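Local coordinates for Adenylate/guanylate cyclase/hydrolase, alpha/beta fold family (Ruegeria pomeroyi, PDB 3MR7), which probably acts as an adenylate or guanylate cyclase, this chain being the cyclase-like catalytic domain of a longer protein that also carries a hydrolase-type domain, at residues I94-I102 with S127-V138; S147-L155 with P164-P172. One frame throughout, in Å; residues are numbered along the deposited sequence. Where two conformers were deposited one is given.

Interaction 1 (I94-I102 with S127-V138); sequences IQYRIGINI and SEPGAICVSDIV
Ile100 and Val134 sit opposite each other on parallel strands, 96-102 and 132-135, which run side by side in the mixed sheet of the cyclase catalytic domain and are linked through helix 115-126 in a beta-alpha-beta crossover. The backbones are stitched by Cys133 N to Ile98 O (2.8 Å), Ile100 N to Cys133 O (3.0 Å) and Ser135 N to Ile100 O. On the face carrying Ile98, Ile100, Ile132 and Val134 the packing is dense and apolar, and helix 67-84 covers part of it. The CD1 tip of Ile100 lies 4.1 Å from Ile132 CG2, while its other branch, CG2, meets Val138 CG2 (3.9 Å) at about a right angle. That methyl of Val138 also receives Ile102 CD1.

The far end, where the loop turns in, is looser. Gly130, third residue of a type II turn that Ala131 N closes on Glu128 O, donates its own N-H to Tyr96 O, but beside it the extended Gln95 chain simply lies across exposed Pro129, OE1 3.5 Å from Pro129 CB. Arg97 runs its CG past Pro129 CA; its NE forms a salt bridge with Glu124.

At the helix start, a chi1 of -179° swings the Asn101 amide away from its own N and across to Ser135. Ser135 OG, which weakly caps Val138 N, donates to Asn101 OD1 at 2.7 Å, tilted 17° from the carbonyl plane.

Interaction 2 (S147-L155 with P164-P172); sequences SEPFTDLGL and PIRVWQWVP
Thr151 and Gln169 satisfy each other's backbones twice: Thr151 N donates to Gln169 O (2.9 Å), and Gln169 N returns a bond to Thr151 O (3.0 Å). A water joins Thr151 OG1 to the same Gln169 O, though its bond to the carbonyl is weak. A second water donates to Pro149 O and accepts from Val171 N, carrying the pairing past the end of the strands, where Pro149 O also lies at the edge of the Trp170 ring. Glu148 OE2 is taken up by Gln79, and Trp168 NE1 by Asp136.

Strands 151-158 and 161-170 form an antiparallel beta hairpin at the margin of the cyclase sheet, and between Asp152 and Leu155 the register slips by one residue in a beta bulge. There Val167 N donates to Gly154 O (2.9 Å), while Val167 O accepts from Leu153 N, less surely placed.

Asp152 uses both carboxylate oxygens. OD1 takes Gly154 N at 2.6 Å, an Asx turn, and a weak bond from Arg166 NE, whose salt bridge is to OD2 (3.0 Å) on its syn side, the two planes 74° apart. Arg166 was modelled in two conformers; in the one described here Leu155 CD2 lies over a guanidinium face. Asp152 CB sits over the six-membered ring of Trp168, 3.9 Å from its centroid, and Trp170 CB over the Phe150 face, 3.6 Å from the ring centroid.

Interaction 1 and interaction 2 lie about 9 Å apart, centre to centre, and come in series: the first closes at residue 138, and helix 136-142 then leads on toward the hairpin of the second. They are contiguous in one mixed sheet, because strand 132-135 is flanked by 96-107 and, antiparallel to it, by 161-170. Val134 N, whose partner is Trp168 O at 2.8 Å, ties that inner strand to the hairpin. Interaction 1 is buried near the middle of the domain, whereas interaction 2 is a surface contact that extends the sheet outward. Helix 67-84 packs on residues of both, and all four segments belong to the cyclase catalytic domain.

Interaction 1 (I94-I102 with S127-V138)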
loop_
_atom_site.group_PDB
_atom_site.type_symbol
_atom_site.label_atom_id
_atom_site.label_comp_id
_atom_site.label_asym_id
_atom_site.label_seq_id
_atom_site.Cartn_x
_atom_site.Cartn_y
_atom_site.Cartn_z
ATOM N N ILE A 94 -13.205 -3.920 7.603
ATOM C CA ILE A 94 -12.813 -2.790 6.782
ATOM C C ILE A 94 -11.812 -2.018 7.608
ATOM O O ILE A 94 -12.056 -1.749 8.769
ATOM C CB ILE A 94 -14.022 -1.873 6.469
ATOM C CG1 ILE A 94 -15.036 -2.615 5.605
ATOM C CG2 ILE A 94 -13.578 -0.571 5.810
ATOM C CD1 ILE A 94 -16.033 -1.716 4.882
ATOM N N GLN A 95 -10.670 -1.682 7.041
ATOM C CA GLN A 95 -9.768 -0.800 7.760
ATOM C C GLN A 95 -9.209 0.259 6.861
ATOM O O GLN A 95 -8.846 -0.018 5.714
ATOM C CB GLN A 95 -8.601 -1.561 8.346
ATOM C CG GLN A 95 -8.955 -2.578 9.369
ATOM C CD GLN A 95 -7.730 -3.413 9.754
ATOM O OE1 GLN A 95 -7.184 -4.164 8.935
ATOM N NE2 GLN A 95 -7.279 -3.259 10.984
ATOM N N TYR A 96 -9.103 1.465 7.390
ATOM C CA TYR A 96 -8.440 2.518 6.646
ATOM C C TYR A 96 -6.926 2.593 6.952
ATOM O O TYR A 96 -6.469 2.062 7.963
ATOM C CB TYR A 96 -9.149 3.824 6.917
ATOM C CG TYR A 96 -10.568 3.834 6.394
ATOM C CD1 TYR A 96 -10.829 3.940 5.035
ATOM C CD2 TYR A 96 -11.644 3.743 7.257
ATOM C CE1 TYR A 96 -12.124 3.954 4.560
ATOM C CE2 TYR A 96 -12.919 3.749 6.807
ATOM C CZ TYR A 96 -13.174 3.859 5.462
ATOM O OH TYR A 96 -14.490 3.860 5.025
ATOM N N ARG A 97 -6.150 3.193 6.047
ATOM C CA ARG A 97 -4.751 3.580 6.324
ATOM C C ARG A 97 -4.729 5.100 6.346
ATOM O O ARG A 97 -5.481 5.731 5.608
ATOM C CB ARG A 97 -3.797 3.067 5.231
ATOM C CG ARG A 97 -3.514 1.570 5.271
ATOM C CD ARG A 97 -2.387 1.265 4.360
ATOM N NE ARG A 97 -2.699 1.827 3.066
ATOM C CZ ARG A 97 -3.219 1.124 2.075
ATOM N NH1 ARG A 97 -3.427 -0.170 2.244
ATOM N NH2 ARG A 97 -3.532 1.708 0.923
ATOM N N ILE A 98 -3.903 5.710 7.187
ATOM C CA ILE A 98 -3.869 7.172 7.209
ATOM C C ILE A 98 -2.482 7.703 7.363
ATOM O O ILE A 98 -1.721 7.208 8.170
ATOM C CB ILE A 98 -4.741 7.761 8.316
ATOM C CG1 ILE A 98 -6.207 7.380 8.087
ATOM C CG2 ILE A 98 -4.579 9.273 8.363
ATOM C CD1 ILE A 98 -7.101 7.605 9.271
ATOM N N GLY A 99 -2.156 8.692 6.543
ATOM C CA GLY A 99 -0.909 9.432 6.637
ATOM C C GLY A 99 -1.166 10.917 6.866
ATOM O O GLY A 99 -2.156 11.488 6.431
ATOM N N ILE A 100 -0.271 11.557 7.584
ATOM C CA ILE A 100 -0.429 12.966 7.888
ATOM C C ILE A 100 0.937 13.592 7.786
ATOM O O ILE A 100 1.885 13.014 8.256
ATOM C CB ILE A 100 -0.936 13.159 9.308
ATOM C CG1 ILE A 100 -2.294 12.494 9.453
ATOM C CG2 ILE A 100 -1.035 14.634 9.622
ATOM C CD1 ILE A 100 -2.866 12.620 10.802
ATOM N N ASN A 101 1.050 14.755 7.160
ATOM C CA ASN A 101 2.340 15.426 7.052
ATOM C C ASN A 101 2.152 16.932 7.167
ATOM O O ASN A 101 1.032 17.404 7.257
ATOM C CB ASN A 101 3.018 15.053 5.738
ATOM C CG ASN A 101 4.374 15.707 5.577
ATOM O OD1 ASN A 101 5.118 15.857 6.543
ATOM N ND2 ASN A 101 4.702 16.105 4.355
ATOM N N ILE A 102 3.245 17.684 7.168
ATOM C CA ILE A 102 3.165 19.137 7.160
ATOM C C ILE A 102 4.170 19.777 6.190
ATOM O O ILE A 102 5.223 19.209 5.893
ATOM C CB ILE A 102 3.302 19.675 8.575
ATOM C CG1 ILE A 102 1.953 19.613 9.268
ATOM C CG2 ILE A 102 3.779 21.105 8.577
ATOM C CD1 ILE A 102 2.078 19.652 10.760
ATOM N N SER A 127 1.508 3.106 5.723
ATOM C CA SER A 127 0.906 2.934 7.041
ATOM C C SER A 127 0.299 1.555 7.191
ATOM O O SER A 127 -0.233 1.012 6.242
ATOM C CB SER A 127 -0.201 3.959 7.252
ATOM O OG SER A 127 -0.918 3.663 8.431
ATOM N N GLU A 128 0.339 0.970 8.375
ATOM C CA GLU A 128 -0.351 -0.287 8.447
ATOM C C GLU A 128 -1.844 -0.116 8.607
ATOM O O GLU A 128 -2.318 0.924 9.026
ATOM C CB GLU A 128 0.299 -1.324 9.357
ATOM C CG GLU A 128 0.216 -1.169 10.826
ATOM C CD GLU A 128 1.167 -2.167 11.499
ATOM O OE1 GLU A 128 2.147 -2.587 10.833
ATOM O OE2 GLU A 128 0.940 -2.541 12.672
ATOM N N PRO A 129 -2.593 -1.122 8.179
ATOM C CA PRO A 129 -4.041 -0.968 8.138
ATOM C C PRO A 129 -4.564 -0.713 9.525
ATOM O O PRO A 129 -4.140 -1.378 10.469
ATOM C CB PRO A 129 -4.514 -2.318 7.630
ATOM C CG PRO A 129 -3.340 -2.842 6.822
ATOM C CD PRO A 129 -2.152 -2.411 7.617
ATOM N N GLY A 130 -5.457 0.266 9.628
ATOM C CA GLY A 130 -6.045 0.653 10.890
ATOM C C GLY A 130 -5.205 1.596 11.723
ATOM O O GLY A 130 -5.639 1.993 12.775
ATOM N N ALA A 131 -4.024 1.951 11.232
ATOM C CA ALA A 131 -3.071 2.735 11.969
ATOM C C ALA A 131 -2.991 4.120 11.376
ATOM O O ALA A 131 -3.742 4.443 10.492
ATOM C CB ALA A 131 -1.697 2.059 11.919
ATOM N N ILE A 132 -2.068 4.926 11.876
ATOM C CA ILE A 132 -1.842 6.263 11.390
ATOM C C ILE A 132 -0.334 6.490 11.325
ATOM O O ILE A 132 0.348 6.291 12.315
ATOM C CB ILE A 132 -2.346 7.297 12.378
ATOM C CG1 ILE A 132 -3.796 7.061 12.745
ATOM C CG2 ILE A 132 -2.176 8.671 11.802
ATOM C CD1 ILE A 132 -4.324 8.101 13.703
ATOM N N CYS A 133 0.193 6.903 10.173
ATOM C CA CYS A 133 1.613 7.250 10.059
ATOM C C CYS A 133 1.767 8.748 9.891
ATOM O O CYS A 133 1.084 9.349 9.075
ATOM C CB CYS A 133 2.262 6.533 8.882
ATOM S SG CYS A 133 2.716 4.850 9.238
ATOM N N VAL A 134 2.645 9.353 10.674
ATOM C CA VAL A 134 2.855 10.800 10.587
ATOM C C VAL A 134 4.323 11.086 10.360
ATOM O O VAL A 134 5.196 10.338 10.805
ATOM C CB VAL A 134 2.405 11.499 11.859
ATOM C CG1 VAL A 134 1.135 10.820 12.364
ATOM C CG2 VAL A 134 3.511 11.437 12.932
ATOM N N SER A 135 4.622 12.145 9.640
ATOM C CA SER A 135 6.017 12.448 9.426
ATOM C C SER A 135 6.575 12.912 10.767
ATOM O O SER A 135 5.816 13.191 11.709
ATOM C CB SER A 135 6.175 13.545 8.392
ATOM O OG SER A 135 5.695 14.769 8.930
ATOM N N ASP A 136 7.900 12.996 10.825
ATOM C CA ASP A 136 8.637 13.443 11.992
ATOM C C ASP A 136 8.294 14.877 12.344
ATOM O O ASP A 136 8.196 15.211 13.516
ATOM C CB ASP A 136 10.145 13.316 11.742
ATOM C CG ASP A 136 10.955 13.593 12.978
ATOM O OD1 ASP A 136 10.644 12.987 14.007
ATOM O OD2 ASP A 136 11.892 14.409 12.935
ATOM N N ILE A 137 8.127 15.734 11.338
ATOM C CA ILE A 137 7.702 17.099 11.615
ATOM C C ILE A 137 6.387 17.047 12.405
ATOM O O ILE A 137 6.225 17.782 13.391
ATOM C CB ILE A 137 7.410 17.890 10.354
ATOM C CG1 ILE A 137 8.616 18.042 9.485
ATOM C CG2 ILE A 137 6.998 19.265 10.678
ATOM C CD1 ILE A 137 8.172 18.494 8.097
ATOM N N VAL A 138 5.435 16.207 11.972
ATOM C CA VAL A 138 4.123 16.196 12.626
ATOM C C VAL A 138 4.308 15.736 14.044
ATOM O O VAL A 138 3.719 16.272 14.985
ATOM C CB VAL A 138 3.075 15.298 11.938
ATOM C CG1 VAL A 138 1.954 14.972 12.889
ATOM C CG2 VAL A 138 2.501 15.981 10.708
#

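Interaction 2 (S147-L155 with P164-P172)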
loop_
_atom_site.group_PDB
_atom_site.type_symbol
_atom_site.label_atom_id
_atom_site.label_comp_id
_atom_site.label_asym_id
_atom_site.label_seq_id
_atom_site.Cartn_x
_atom_site.Cartn_y
_atom_site.Cartn_z
ATOM N N SER A 147 -2.175 11.783 24.089
ATOM C CA SER A 147 -1.708 10.726 25.003
ATOM C C SER A 147 -1.279 9.457 24.275
ATOM O O SER A 147 -0.395 8.730 24.744
ATOM C CB SER A 147 -2.791 10.371 26.012
ATOM O OG SER A 147 -4.052 10.526 25.396
ATOM N N GLU A 148 -1.921 9.183 23.145
ATOM C CA GLU A 148 -1.605 8.016 22.335
ATOM C C GLU A 148 -0.134 8.001 21.918
ATOM O O GLU A 148 0.414 9.021 21.488
ATOM C CB GLU A 148 -2.502 7.957 21.108
ATOM C CG GLU A 148 -3.919 7.531 21.385
ATOM C CD GLU A 148 -4.843 8.681 21.651
ATOM O OE1 GLU A 148 -4.383 9.693 22.219
ATOM O OE2 GLU A 148 -6.035 8.570 21.292
ATOM N N PRO A 149 0.515 6.840 22.061
ATOM C CA PRO A 149 1.945 6.681 21.779
ATOM C C PRO A 149 2.262 6.367 20.308
ATOM O O PRO A 149 1.503 5.696 19.614
ATOM C CB PRO A 149 2.323 5.485 22.648
ATOM C CG PRO A 149 1.081 4.652 22.671
ATOM C CD PRO A 149 -0.075 5.620 22.648
ATOM N N PHE A 150 3.411 6.855 19.855
ATOM C CA PHE A 150 3.906 6.575 18.522
ATOM C C PHE A 150 5.248 5.915 18.608
ATOM O O PHE A 150 5.963 6.105 19.570
ATOM C CB PHE A 150 4.042 7.863 17.714
ATOM C CG PHE A 150 2.748 8.373 17.222
ATOM C CD1 PHE A 150 2.405 8.242 15.895
ATOM C CD2 PHE A 150 1.835 8.918 18.107
ATOM C CE1 PHE A 150 1.193 8.690 15.444
ATOM C CE2 PHE A 150 0.632 9.354 17.672
ATOM C CZ PHE A 150 0.296 9.241 16.328
ATOM N N THR A 151 5.586 5.171 17.568
ATOM C CA THR A 151 6.819 4.454 17.489
ATOM C C THR A 151 7.603 4.832 16.241
ATOM O O THR A 151 7.077 4.747 15.140
ATOM C CB THR A 151 6.493 3.012 17.320
ATOM O OG1 THR A 151 5.778 2.584 18.473
ATOM C CG2 THR A 151 7.767 2.207 17.137
ATOM N N ASP A 152 8.860 5.222 16.423
ATOM C CA ASP A 152 9.752 5.528 15.324
ATOM C C ASP A 152 9.779 4.323 14.384
ATOM O O ASP A 152 9.904 3.192 14.814
ATOM C CB ASP A 152 11.155 5.878 15.869
ATOM C CG ASP A 152 12.136 6.331 14.793
ATOM O OD1 ASP A 152 12.029 5.925 13.610
ATOM O OD2 ASP A 152 13.055 7.098 15.148
ATOM N N LEU A 153 9.642 4.579 13.093
ATOM C CA LEU A 153 9.620 3.534 12.086
ATOM C C LEU A 153 10.860 3.606 11.213
ATOM O O LEU A 153 11.069 2.761 10.371
ATOM C CB LEU A 153 8.414 3.744 11.189
ATOM C CG LEU A 153 7.557 2.515 11.063
ATOM C CD1 LEU A 153 7.320 1.992 12.458
ATOM C CD2 LEU A 153 6.270 2.868 10.363
ATOM N N GLY A 154 11.660 4.647 11.384
ATOM C CA GLY A 154 12.823 4.818 10.552
ATOM C C GLY A 154 12.576 5.673 9.325
ATOM O O GLY A 154 11.605 6.440 9.249
ATOM N N LEU A 155 13.484 5.552 8.364
ATOM C CA LEU A 155 13.493 6.422 7.206
ATOM C C LEU A 155 12.742 5.823 6.040
ATOM O O LEU A 155 12.661 4.604 5.865
ATOM C CB LEU A 155 14.921 6.770 6.803
ATOM C CG LEU A 155 15.690 7.388 7.978
ATOM C CD1 LEU A 155 17.083 7.691 7.553
ATOM C CD2 LEU A 155 15.024 8.649 8.484
ATOM N N PRO A 164 14.908 11.307 2.312
ATOM C CA PRO A 164 13.939 10.444 2.998
ATOM C C PRO A 164 13.348 11.073 4.270
ATOM O O PRO A 164 13.916 12.009 4.822
ATOM C CB PRO A 164 14.775 9.220 3.362
ATOM C CG PRO A 164 16.185 9.670 3.287
ATOM C CD PRO A 164 16.209 10.647 2.163
ATOM N N ILE A 165 12.217 10.545 4.735
ATOM C CA ILE A 165 11.515 11.124 5.869
ATOM C C ILE A 165 11.473 10.121 7.003
ATOM O O ILE A 165 11.329 8.935 6.764
ATOM C CB ILE A 165 10.063 11.518 5.478
ATOM C CG1 ILE A 165 10.056 12.881 4.807
ATOM C CG2 ILE A 165 9.172 11.609 6.677
ATOM C CD1 ILE A 165 10.442 12.859 3.397
ATOM N N ARG A 166 11.608 10.599 8.236
ATOM C CA ARG A 166 11.490 9.750 9.407
ATOM C C ARG A 166 10.005 9.651 9.745
ATOM O O ARG A 166 9.326 10.652 9.891
ATOM C CB ARG A 166 12.329 10.289 10.578
ATOM C CG ARG A 166 12.124 9.551 11.907
ATOM C CD ARG A 166 13.364 9.601 12.860
ATOM N NE ARG A 166 14.227 8.417 12.735
ATOM C CZ ARG A 166 15.407 8.411 12.125
ATOM N NH1 ARG A 166 15.886 9.534 11.605
ATOM N NH2 ARG A 166 16.117 7.292 12.041
ATOM N N VAL A 167 9.514 8.424 9.843
ATOM C CA VAL A 167 8.099 8.155 9.967
ATOM C C VAL A 167 7.751 7.523 11.314
ATOM O O VAL A 167 8.379 6.554 11.757
ATOM C CB VAL A 167 7.656 7.244 8.791
ATOM C CG1 VAL A 167 6.252 6.725 8.974
ATOM C CG2 VAL A 167 7.799 8.008 7.467
ATOM N N TRP A 168 6.748 8.094 11.966
ATOM C CA TRP A 168 6.283 7.598 13.250
ATOM C C TRP A 168 4.914 7.001 13.041
ATOM O O TRP A 168 4.110 7.509 12.246
ATOM C CB TRP A 168 6.174 8.747 14.234
ATOM C CG TRP A 168 7.486 9.363 14.524
ATOM C CD1 TRP A 168 8.175 10.240 13.740
ATOM C CD2 TRP A 168 8.280 9.147 15.683
ATOM N NE1 TRP A 168 9.352 10.583 14.338
ATOM C CE2 TRP A 168 9.446 9.926 15.534
ATOM C CE3 TRP A 168 8.113 8.379 16.848
ATOM C CZ2 TRP A 168 10.456 9.950 16.503
ATOM C CZ3 TRP A 168 9.105 8.406 17.805
ATOM C CH2 TRP A 168 10.271 9.179 17.629
ATOM N N GLN A 169 4.642 5.931 13.769
ATOM C CA GLN A 169 3.393 5.210 13.605
ATOM C C GLN A 169 2.689 4.889 14.902
ATOM O O GLN A 169 3.296 4.551 15.912
ATOM C CB GLN A 169 3.624 3.904 12.843
ATOM C CG GLN A 169 2.348 3.144 12.525
ATOM C CD GLN A 169 2.624 1.885 11.758
ATOM O OE1 GLN A 169 3.189 0.937 12.302
ATOM N NE2 GLN A 169 2.244 1.862 10.481
ATOM N N TRP A 170 1.376 4.964 14.848
ATOM C CA TRP A 170 0.552 4.555 15.945
ATOM C C TRP A 170 -0.372 3.466 15.455
ATOM O O TRP A 170 -0.955 3.564 14.374
ATOM C CB TRP A 170 -0.262 5.740 16.413
ATOM C CG TRP A 170 -1.349 5.369 17.338
ATOM C CD1 TRP A 170 -1.291 5.300 18.702
ATOM C CD2 TRP A 170 -2.677 5.025 16.976
ATOM N NE1 TRP A 170 -2.506 4.926 19.208
ATOM C CE2 TRP A 170 -3.377 4.754 18.168
ATOM C CE3 TRP A 170 -3.352 4.937 15.757
ATOM C CZ2 TRP A 170 -4.701 4.394 18.174
ATOM C CZ3 TRP A 170 -4.642 4.577 15.764
ATOM C CH2 TRP A 170 -5.316 4.306 16.964
ATOM N N VAL A 171 -0.481 2.407 16.235
ATOM C CA VAL A 171 -1.460 1.380 15.955
ATOM C C VAL A 171 -2.366 1.295 17.137
ATOM O O VAL A 171 -1.978 1.605 18.247
ATOM C CB VAL A 171 -0.839 -0.008 15.727
ATOM C CG1 VAL A 171 0.305 0.081 14.749
ATOM C CG2 VAL A 171 -0.386 -0.611 17.042
ATOM N N PRO A 172 -3.601 0.887 16.895
ATOM C CA PRO A 172 -4.541 0.745 18.003
ATOM C C PRO A 172 -4.071 -0.313 18.974
ATOM O O PRO A 172 -3.237 -1.162 18.617
ATOM C CB PRO A 172 -5.836 0.322 17.324
ATOM C CG PRO A 172 -5.465 0.049 15.897
ATOM C CD PRO A 172 -4.242 0.781 15.581
HETATM O O HOH W 1 0.848 2.812 18.697
HETATM O O HOH W 2 2.933 1.694 17.740
#